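PDB 6W5Q: peptidoglycan synthase activator LpoP from Pseudomonas aeruginosa, which probably activates a peptidoglycan synthase in cell wall building, as a lipoprotein whose globular C-terminal domain of tetratricopeptide repeats is the part described here. Local coordinates for residues Glu39-Ile44 with Pro49-Arg54; Arg54-Arg59 with Gln70-Gly75. All blocks are in the same frame, centred on the assembly; numbering follows the deposited sequence.

Interaction 1: residues Glu39-Ile44 with Pro49-Arg54. With SO4 (sulfate ion), chain I.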
# COMPACT_ATOMS: atom_id res chain seq x y z
N GLU A 39 -6.07 -2.83 8.97
CA GLU A 39 -7.31 -2.08 9.14
C GLU A 39 -7.47 -1.61 10.58
O GLU A 39 -8.12 -0.59 10.83
CB GLU A 39 -8.52 -2.93 8.71
CG GLU A 39 -8.44 -3.50 7.31
CD GLU A 39 -8.89 -2.53 6.24
OE1 GLU A 39 -8.88 -2.92 5.05
OE2 GLU A 39 -9.25 -1.38 6.57
N ARG A 40 -6.88 -2.32 11.53
CA ARG A 40 -6.88 -1.82 12.90
C ARG A 40 -5.94 -0.64 13.04
O ARG A 40 -6.23 0.33 13.76
CB ARG A 40 -6.52 -2.97 13.87
CG ARG A 40 -6.61 -2.63 15.38
CD ARG A 40 -6.35 -3.88 16.26
NE ARG A 40 -6.89 -3.77 17.63
CZ ARG A 40 -6.14 -3.73 18.74
NH1 ARG A 40 -4.81 -3.79 18.65
NH2 ARG A 40 -6.71 -3.64 19.94
N ALA A 41 -4.81 -0.67 12.32
CA ALA A 41 -3.89 0.47 12.30
C ALA A 41 -4.58 1.76 11.85
O ALA A 41 -4.27 2.85 12.35
CB ALA A 41 -2.70 0.15 11.39
N GLN A 42 -5.52 1.65 10.89
CA GLN A 42 -6.25 2.82 10.40
C GLN A 42 -7.16 3.44 11.45
O GLN A 42 -7.47 4.63 11.38
CB GLN A 42 -7.10 2.46 9.19
CG GLN A 42 -6.33 2.05 7.99
CD GLN A 42 -7.14 2.23 6.74
OE1 GLN A 42 -7.39 3.36 6.32
NE2 GLN A 42 -7.59 1.14 6.16
N ARG A 43 -7.65 2.65 12.41
CA ARG A 43 -8.46 3.23 13.49
C ARG A 43 -7.65 4.21 14.32
O ARG A 43 -8.20 5.17 14.87
CB ARG A 43 -9.03 2.12 14.36
CG ARG A 43 -10.05 1.24 13.66
CD ARG A 43 -10.32 -0.02 14.48
NE ARG A 43 -10.95 0.27 15.76
CZ ARG A 43 -11.07 -0.62 16.74
NH1 ARG A 43 -10.59 -1.85 16.56
NH2 ARG A 43 -11.68 -0.30 17.88
N ILE A 44 -6.34 3.98 14.43
CA ILE A 44 -5.43 4.89 15.12
C ILE A 44 -4.94 6.00 14.19
O ILE A 44 -4.83 7.16 14.58
CB ILE A 44 -4.25 4.09 15.70
CG1 ILE A 44 -4.74 3.06 16.72
CG2 ILE A 44 -3.21 5.02 16.31
CD1 ILE A 44 -4.27 1.66 16.40
N PRO A 49 -0.02 7.46 5.24
CA PRO A 49 0.24 6.79 3.96
C PRO A 49 1.06 5.52 4.10
O PRO A 49 0.89 4.59 3.30
CB PRO A 49 0.97 7.85 3.13
CG PRO A 49 1.38 8.92 4.12
CD PRO A 49 0.45 8.85 5.28
N GLN A 50 1.93 5.43 5.11
CA GLN A 50 2.71 4.21 5.28
C GLN A 50 1.82 3.04 5.66
O GLN A 50 2.07 1.90 5.24
CB GLN A 50 3.82 4.43 6.31
CG GLN A 50 5.04 5.16 5.74
CD GLN A 50 6.22 4.24 5.49
OE1 GLN A 50 6.04 3.07 5.12
NE2 GLN A 50 7.44 4.74 5.70
N VAL A 51 0.75 3.29 6.40
CA VAL A 51 -0.21 2.22 6.67
C VAL A 51 -0.87 1.78 5.37
O VAL A 51 -0.97 0.58 5.08
CB VAL A 51 -1.26 2.68 7.70
CG1 VAL A 51 -2.36 1.63 7.81
CG2 VAL A 51 -0.61 2.90 9.03
N LEU A 52 -1.31 2.75 4.57
CA LEU A 52 -1.98 2.45 3.30
C LEU A 52 -1.05 1.73 2.34
O LEU A 52 -1.46 0.80 1.62
CB LEU A 52 -2.53 3.75 2.69
CG LEU A 52 -3.61 4.32 3.62
CD1 LEU A 52 -4.10 5.67 3.20
CD2 LEU A 52 -4.78 3.37 3.73
N TYR A 53 0.23 2.13 2.33
CA TYR A 53 1.22 1.46 1.50
C TYR A 53 1.29 -0.04 1.80
O TYR A 53 1.28 -0.87 0.89
CB TYR A 53 2.58 2.11 1.71
CG TYR A 53 3.69 1.42 0.95
CD1 TYR A 53 3.87 1.66 -0.41
CD2 TYR A 53 4.55 0.53 1.59
CE1 TYR A 53 4.88 1.03 -1.12
CE2 TYR A 53 5.57 -0.10 0.89
CZ TYR A 53 5.73 0.16 -0.46
OH TYR A 53 6.73 -0.47 -1.17
N ARG A 54 1.37 -0.39 3.08
CA ARG A 54 1.45 -1.81 3.45
C ARG A 54 0.12 -2.51 3.19
O ARG A 54 0.09 -3.69 2.82
CB ARG A 54 1.82 -1.95 4.93
CG ARG A 54 2.97 -1.08 5.33
CD ARG A 54 3.80 -1.68 6.44
NE ARG A 54 4.99 -0.87 6.65
CZ ARG A 54 6.07 -1.27 7.31
NH1 ARG A 54 6.13 -2.48 7.85
NH2 ARG A 54 7.10 -0.44 7.42
S SO4 I . -10.28 -3.81 19.22
O1 SO4 I . -10.28 -4.99 18.35
O2 SO4 I . -11.57 -3.13 19.21
O3 SO4 I . -9.94 -4.18 20.59
O4 SO4 I . -9.29 -2.87 18.72
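Val51 faces Ala41 and Gln42 across two neighbouring antiparallel helices. The segments 39-44 and 49-54 run at 168° to each other, with axes 9.8 Å apart. Val51 has the most surface buried here. Its CG1 lies anti to the backbone N (chi1 172°), which directs this methyl at the other helix. There Val51 CG1 sits 3.9 Å from Ala41 CB and 4.0 Å from Gln42 CG. The second methyl of Val51, CG2, is a little farther from the same Ala41 CB. The small alanine side chain therefore meets both branches of the valine.

Gln42 reaches over from its helix, its side chain extended beyond CG. Its aliphatic part crosses Val51, and its amide end arrives at Leu52. The side chains of Gln42 and Leu52 meet at about a right angle, with Gln42 OE1 3.7 Å from Leu52 CD2. This oxygen is not left to the apolar contact alone. It probably accepts a hydrogen bond from Arg74 of helix 65-78, which would give the amide end a polar partner beside the leucine methyl.

On another side of helix 31-44, Arg40 and Arg43 hold a sulfate ion, probably from the crystallisation liquor. Both guanidinium groups converge on sulfate O4. Arg40 NE donates to O4 at 2.8 Å, and O4 lies near the guanidinium plane at its edge. The bond from Arg43 NH1 to O4 is weak, and Arg43 NH2 bonds sulfate O2 at 3.1 Å. The anion would probably offset the charge of this arginine pair.

Met18 of helix 13-28 also packs on Ala41, while Leu52 also touches helix 65-78. The contact thus joins successive helices of an antiparallel helical array, an arrangement typical of tetratricopeptide repeat folds.

Interaction 2: residues Arg54-Arg59 with Gln70-Gly75; sequences RLAQVR and QVARRG
Val71 packs against Leu55 and Ala56, and it has the largest area buried by this contact. Its CB lies 4.2 Å from Ala56 CB. From there the side chain forks. CG1 is set anti to the backbone N of Val71 (chi1 176°) and goes to the other helix. Val71 CG1 is 3.9 Å from Ala56 N and 4.0 Å from Leu55 CB. Leu55 CG is equally near this methyl, and the two side chains cross at about a right angle. Val71 CG1 is also 4.1 Å from Ala56 CB. The valine methyl thus rests where Leu55 and Ala56 follow each other along the backbone.

One residue on, Ala72 CB meets Ala56 CB at 3.8 Å. These two alanines also mark the nearest backbone approach, with CA atoms 5.4 Å apart. Side chains this short allow the helix axes to come within 8.4 Å. The segments are antiparallel, at 166°.

Helix 83-99 covers both alanines: Leu92 touches Ala56, and Ile93 touches Ala72.

The side-chain contact between 54-59 and 70-75 is apolar, with one valine methyl also lying on the backbone N of Ala56. This chemistry implies that close fit and exclusion of water probably do most of the holding between the helices here.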
# COMPACT_ATOMS: atom_id res chain seq x y z
N ARG A 54 1.37 -0.39 3.08
CA ARG A 54 1.45 -1.81 3.45
C ARG A 54 0.12 -2.51 3.19
O ARG A 54 0.09 -3.69 2.82
CB ARG A 54 1.82 -1.95 4.93
CG ARG A 54 2.97 -1.08 5.33
CD ARG A 54 3.80 -1.68 6.44
NE ARG A 54 4.99 -0.87 6.65
CZ ARG A 54 6.07 -1.27 7.31
NH1 ARG A 54 6.13 -2.48 7.85
NH2 ARG A 54 7.10 -0.44 7.42
N LEU A 55 -0.98 -1.81 3.44
CA LEU A 55 -2.29 -2.39 3.18
C LEU A 55 -2.46 -2.69 1.69
O LEU A 55 -2.89 -3.79 1.32
CB LEU A 55 -3.38 -1.43 3.67
CG LEU A 55 -4.82 -1.94 3.55
CD1 LEU A 55 -4.89 -3.39 3.98
CD2 LEU A 55 -5.78 -1.06 4.36
N ALA A 56 -2.06 -1.76 0.82
CA ALA A 56 -2.14 -2.01 -0.62
C ALA A 56 -1.26 -3.19 -1.00
O ALA A 56 -1.61 -3.98 -1.88
CB ALA A 56 -1.74 -0.75 -1.39
N GLN A 57 -0.11 -3.33 -0.34
CA GLN A 57 0.78 -4.44 -0.65
C GLN A 57 0.12 -5.78 -0.33
O GLN A 57 0.16 -6.71 -1.15
CB GLN A 57 2.07 -4.28 0.13
CG GLN A 57 3.11 -3.50 -0.61
CD GLN A 57 4.49 -3.91 -0.17
OE1 GLN A 57 5.17 -3.17 0.55
NE2 GLN A 57 4.92 -5.11 -0.58
N VAL A 58 -0.47 -5.90 0.86
CA VAL A 58 -1.10 -7.15 1.27
C VAL A 58 -2.25 -7.50 0.34
O VAL A 58 -2.40 -8.66 -0.06
CB VAL A 58 -1.57 -7.03 2.73
CG1 VAL A 58 -2.38 -8.25 3.15
CG2 VAL A 58 -0.36 -6.86 3.62
N ARG A 59 -3.08 -6.52 -0.01
CA ARG A 59 -4.18 -6.78 -0.94
C ARG A 59 -3.65 -7.20 -2.29
O ARG A 59 -4.18 -8.11 -2.93
CB ARG A 59 -5.07 -5.55 -1.12
CG ARG A 59 -5.64 -5.00 0.17
CD ARG A 59 -7.14 -5.10 0.20
NE ARG A 59 -7.74 -4.70 1.47
CZ ARG A 59 -8.29 -5.52 2.36
NH1 ARG A 59 -8.35 -6.84 2.13
NH2 ARG A 59 -8.80 -5.01 3.48
N GLN A 70 -6.80 1.24 -5.31
CA GLN A 70 -7.52 2.35 -4.69
C GLN A 70 -6.94 2.71 -3.33
O GLN A 70 -6.86 3.89 -2.97
CB GLN A 70 -9.00 2.02 -4.57
CG GLN A 70 -9.62 1.70 -5.90
CD GLN A 70 -9.50 2.84 -6.90
OE1 GLN A 70 -9.38 2.59 -8.10
NE2 GLN A 70 -9.61 4.08 -6.43
N VAL A 71 -6.51 1.71 -2.57
CA VAL A 71 -5.84 1.99 -1.30
C VAL A 71 -4.55 2.74 -1.56
O VAL A 71 -4.26 3.75 -0.90
CB VAL A 71 -5.58 0.69 -0.53
CG1 VAL A 71 -4.78 0.99 0.76
CG2 VAL A 71 -6.89 -0.02 -0.25
N ALA A 72 -3.75 2.27 -2.51
CA ALA A 72 -2.49 2.94 -2.82
C ALA A 72 -2.73 4.35 -3.37
O ALA A 72 -1.97 5.28 -3.06
CB ALA A 72 -1.68 2.11 -3.82
N ARG A 73 -3.78 4.51 -4.18
CA ARG A 73 -4.09 5.83 -4.71
C ARG A 73 -4.56 6.76 -3.61
O ARG A 73 -4.32 7.97 -3.66
CB ARG A 73 -5.15 5.73 -5.82
CG ARG A 73 -4.58 5.36 -7.17
CD ARG A 73 -5.31 6.11 -8.29
NE ARG A 73 -4.49 6.29 -9.51
CZ ARG A 73 -4.47 5.41 -10.51
NH1 ARG A 73 -5.21 4.32 -10.43
NH2 ARG A 73 -3.72 5.61 -11.57
N ARG A 74 -5.20 6.20 -2.58
CA ARG A 74 -5.56 7.00 -1.43
C ARG A 74 -4.32 7.37 -0.62
O ARG A 74 -4.13 8.53 -0.25
CB ARG A 74 -6.61 6.27 -0.58
CG ARG A 74 -7.24 7.16 0.48
CD ARG A 74 -8.60 6.66 0.92
NE ARG A 74 -8.54 5.38 1.60
CZ ARG A 74 -8.33 5.23 2.90
NH1 ARG A 74 -8.13 6.30 3.68
NH2 ARG A 74 -8.29 4.02 3.42
N GLY A 75 -3.46 6.39 -0.32
CA GLY A 75 -2.22 6.71 0.38
C GLY A 75 -1.45 7.83 -0.29
O GLY A 75 -0.93 8.73 0.37

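How the interactions relate
Interaction 1 comes first along the chain and closes before interaction 2 opens. Their centres are 9 Å apart. Both use helix 49-61, which has helix 31-44 as its partner in interaction 1 and helix 65-78 in interaction 2. Arg54 belongs to both. The contacts also touch directly. Glu39 OE1 and Arg59 NH2 form a salt bridge of 2.6 Å, and Leu52 O packs 3.4 Å from Val71 CG1. With the probable bond between Gln42 and Arg74, polar ties join helix 31-44 to both later helices. Because helix 49-61 serves both contacts, three consecutive helices of the tetratricopeptide repeat region are joined side by side.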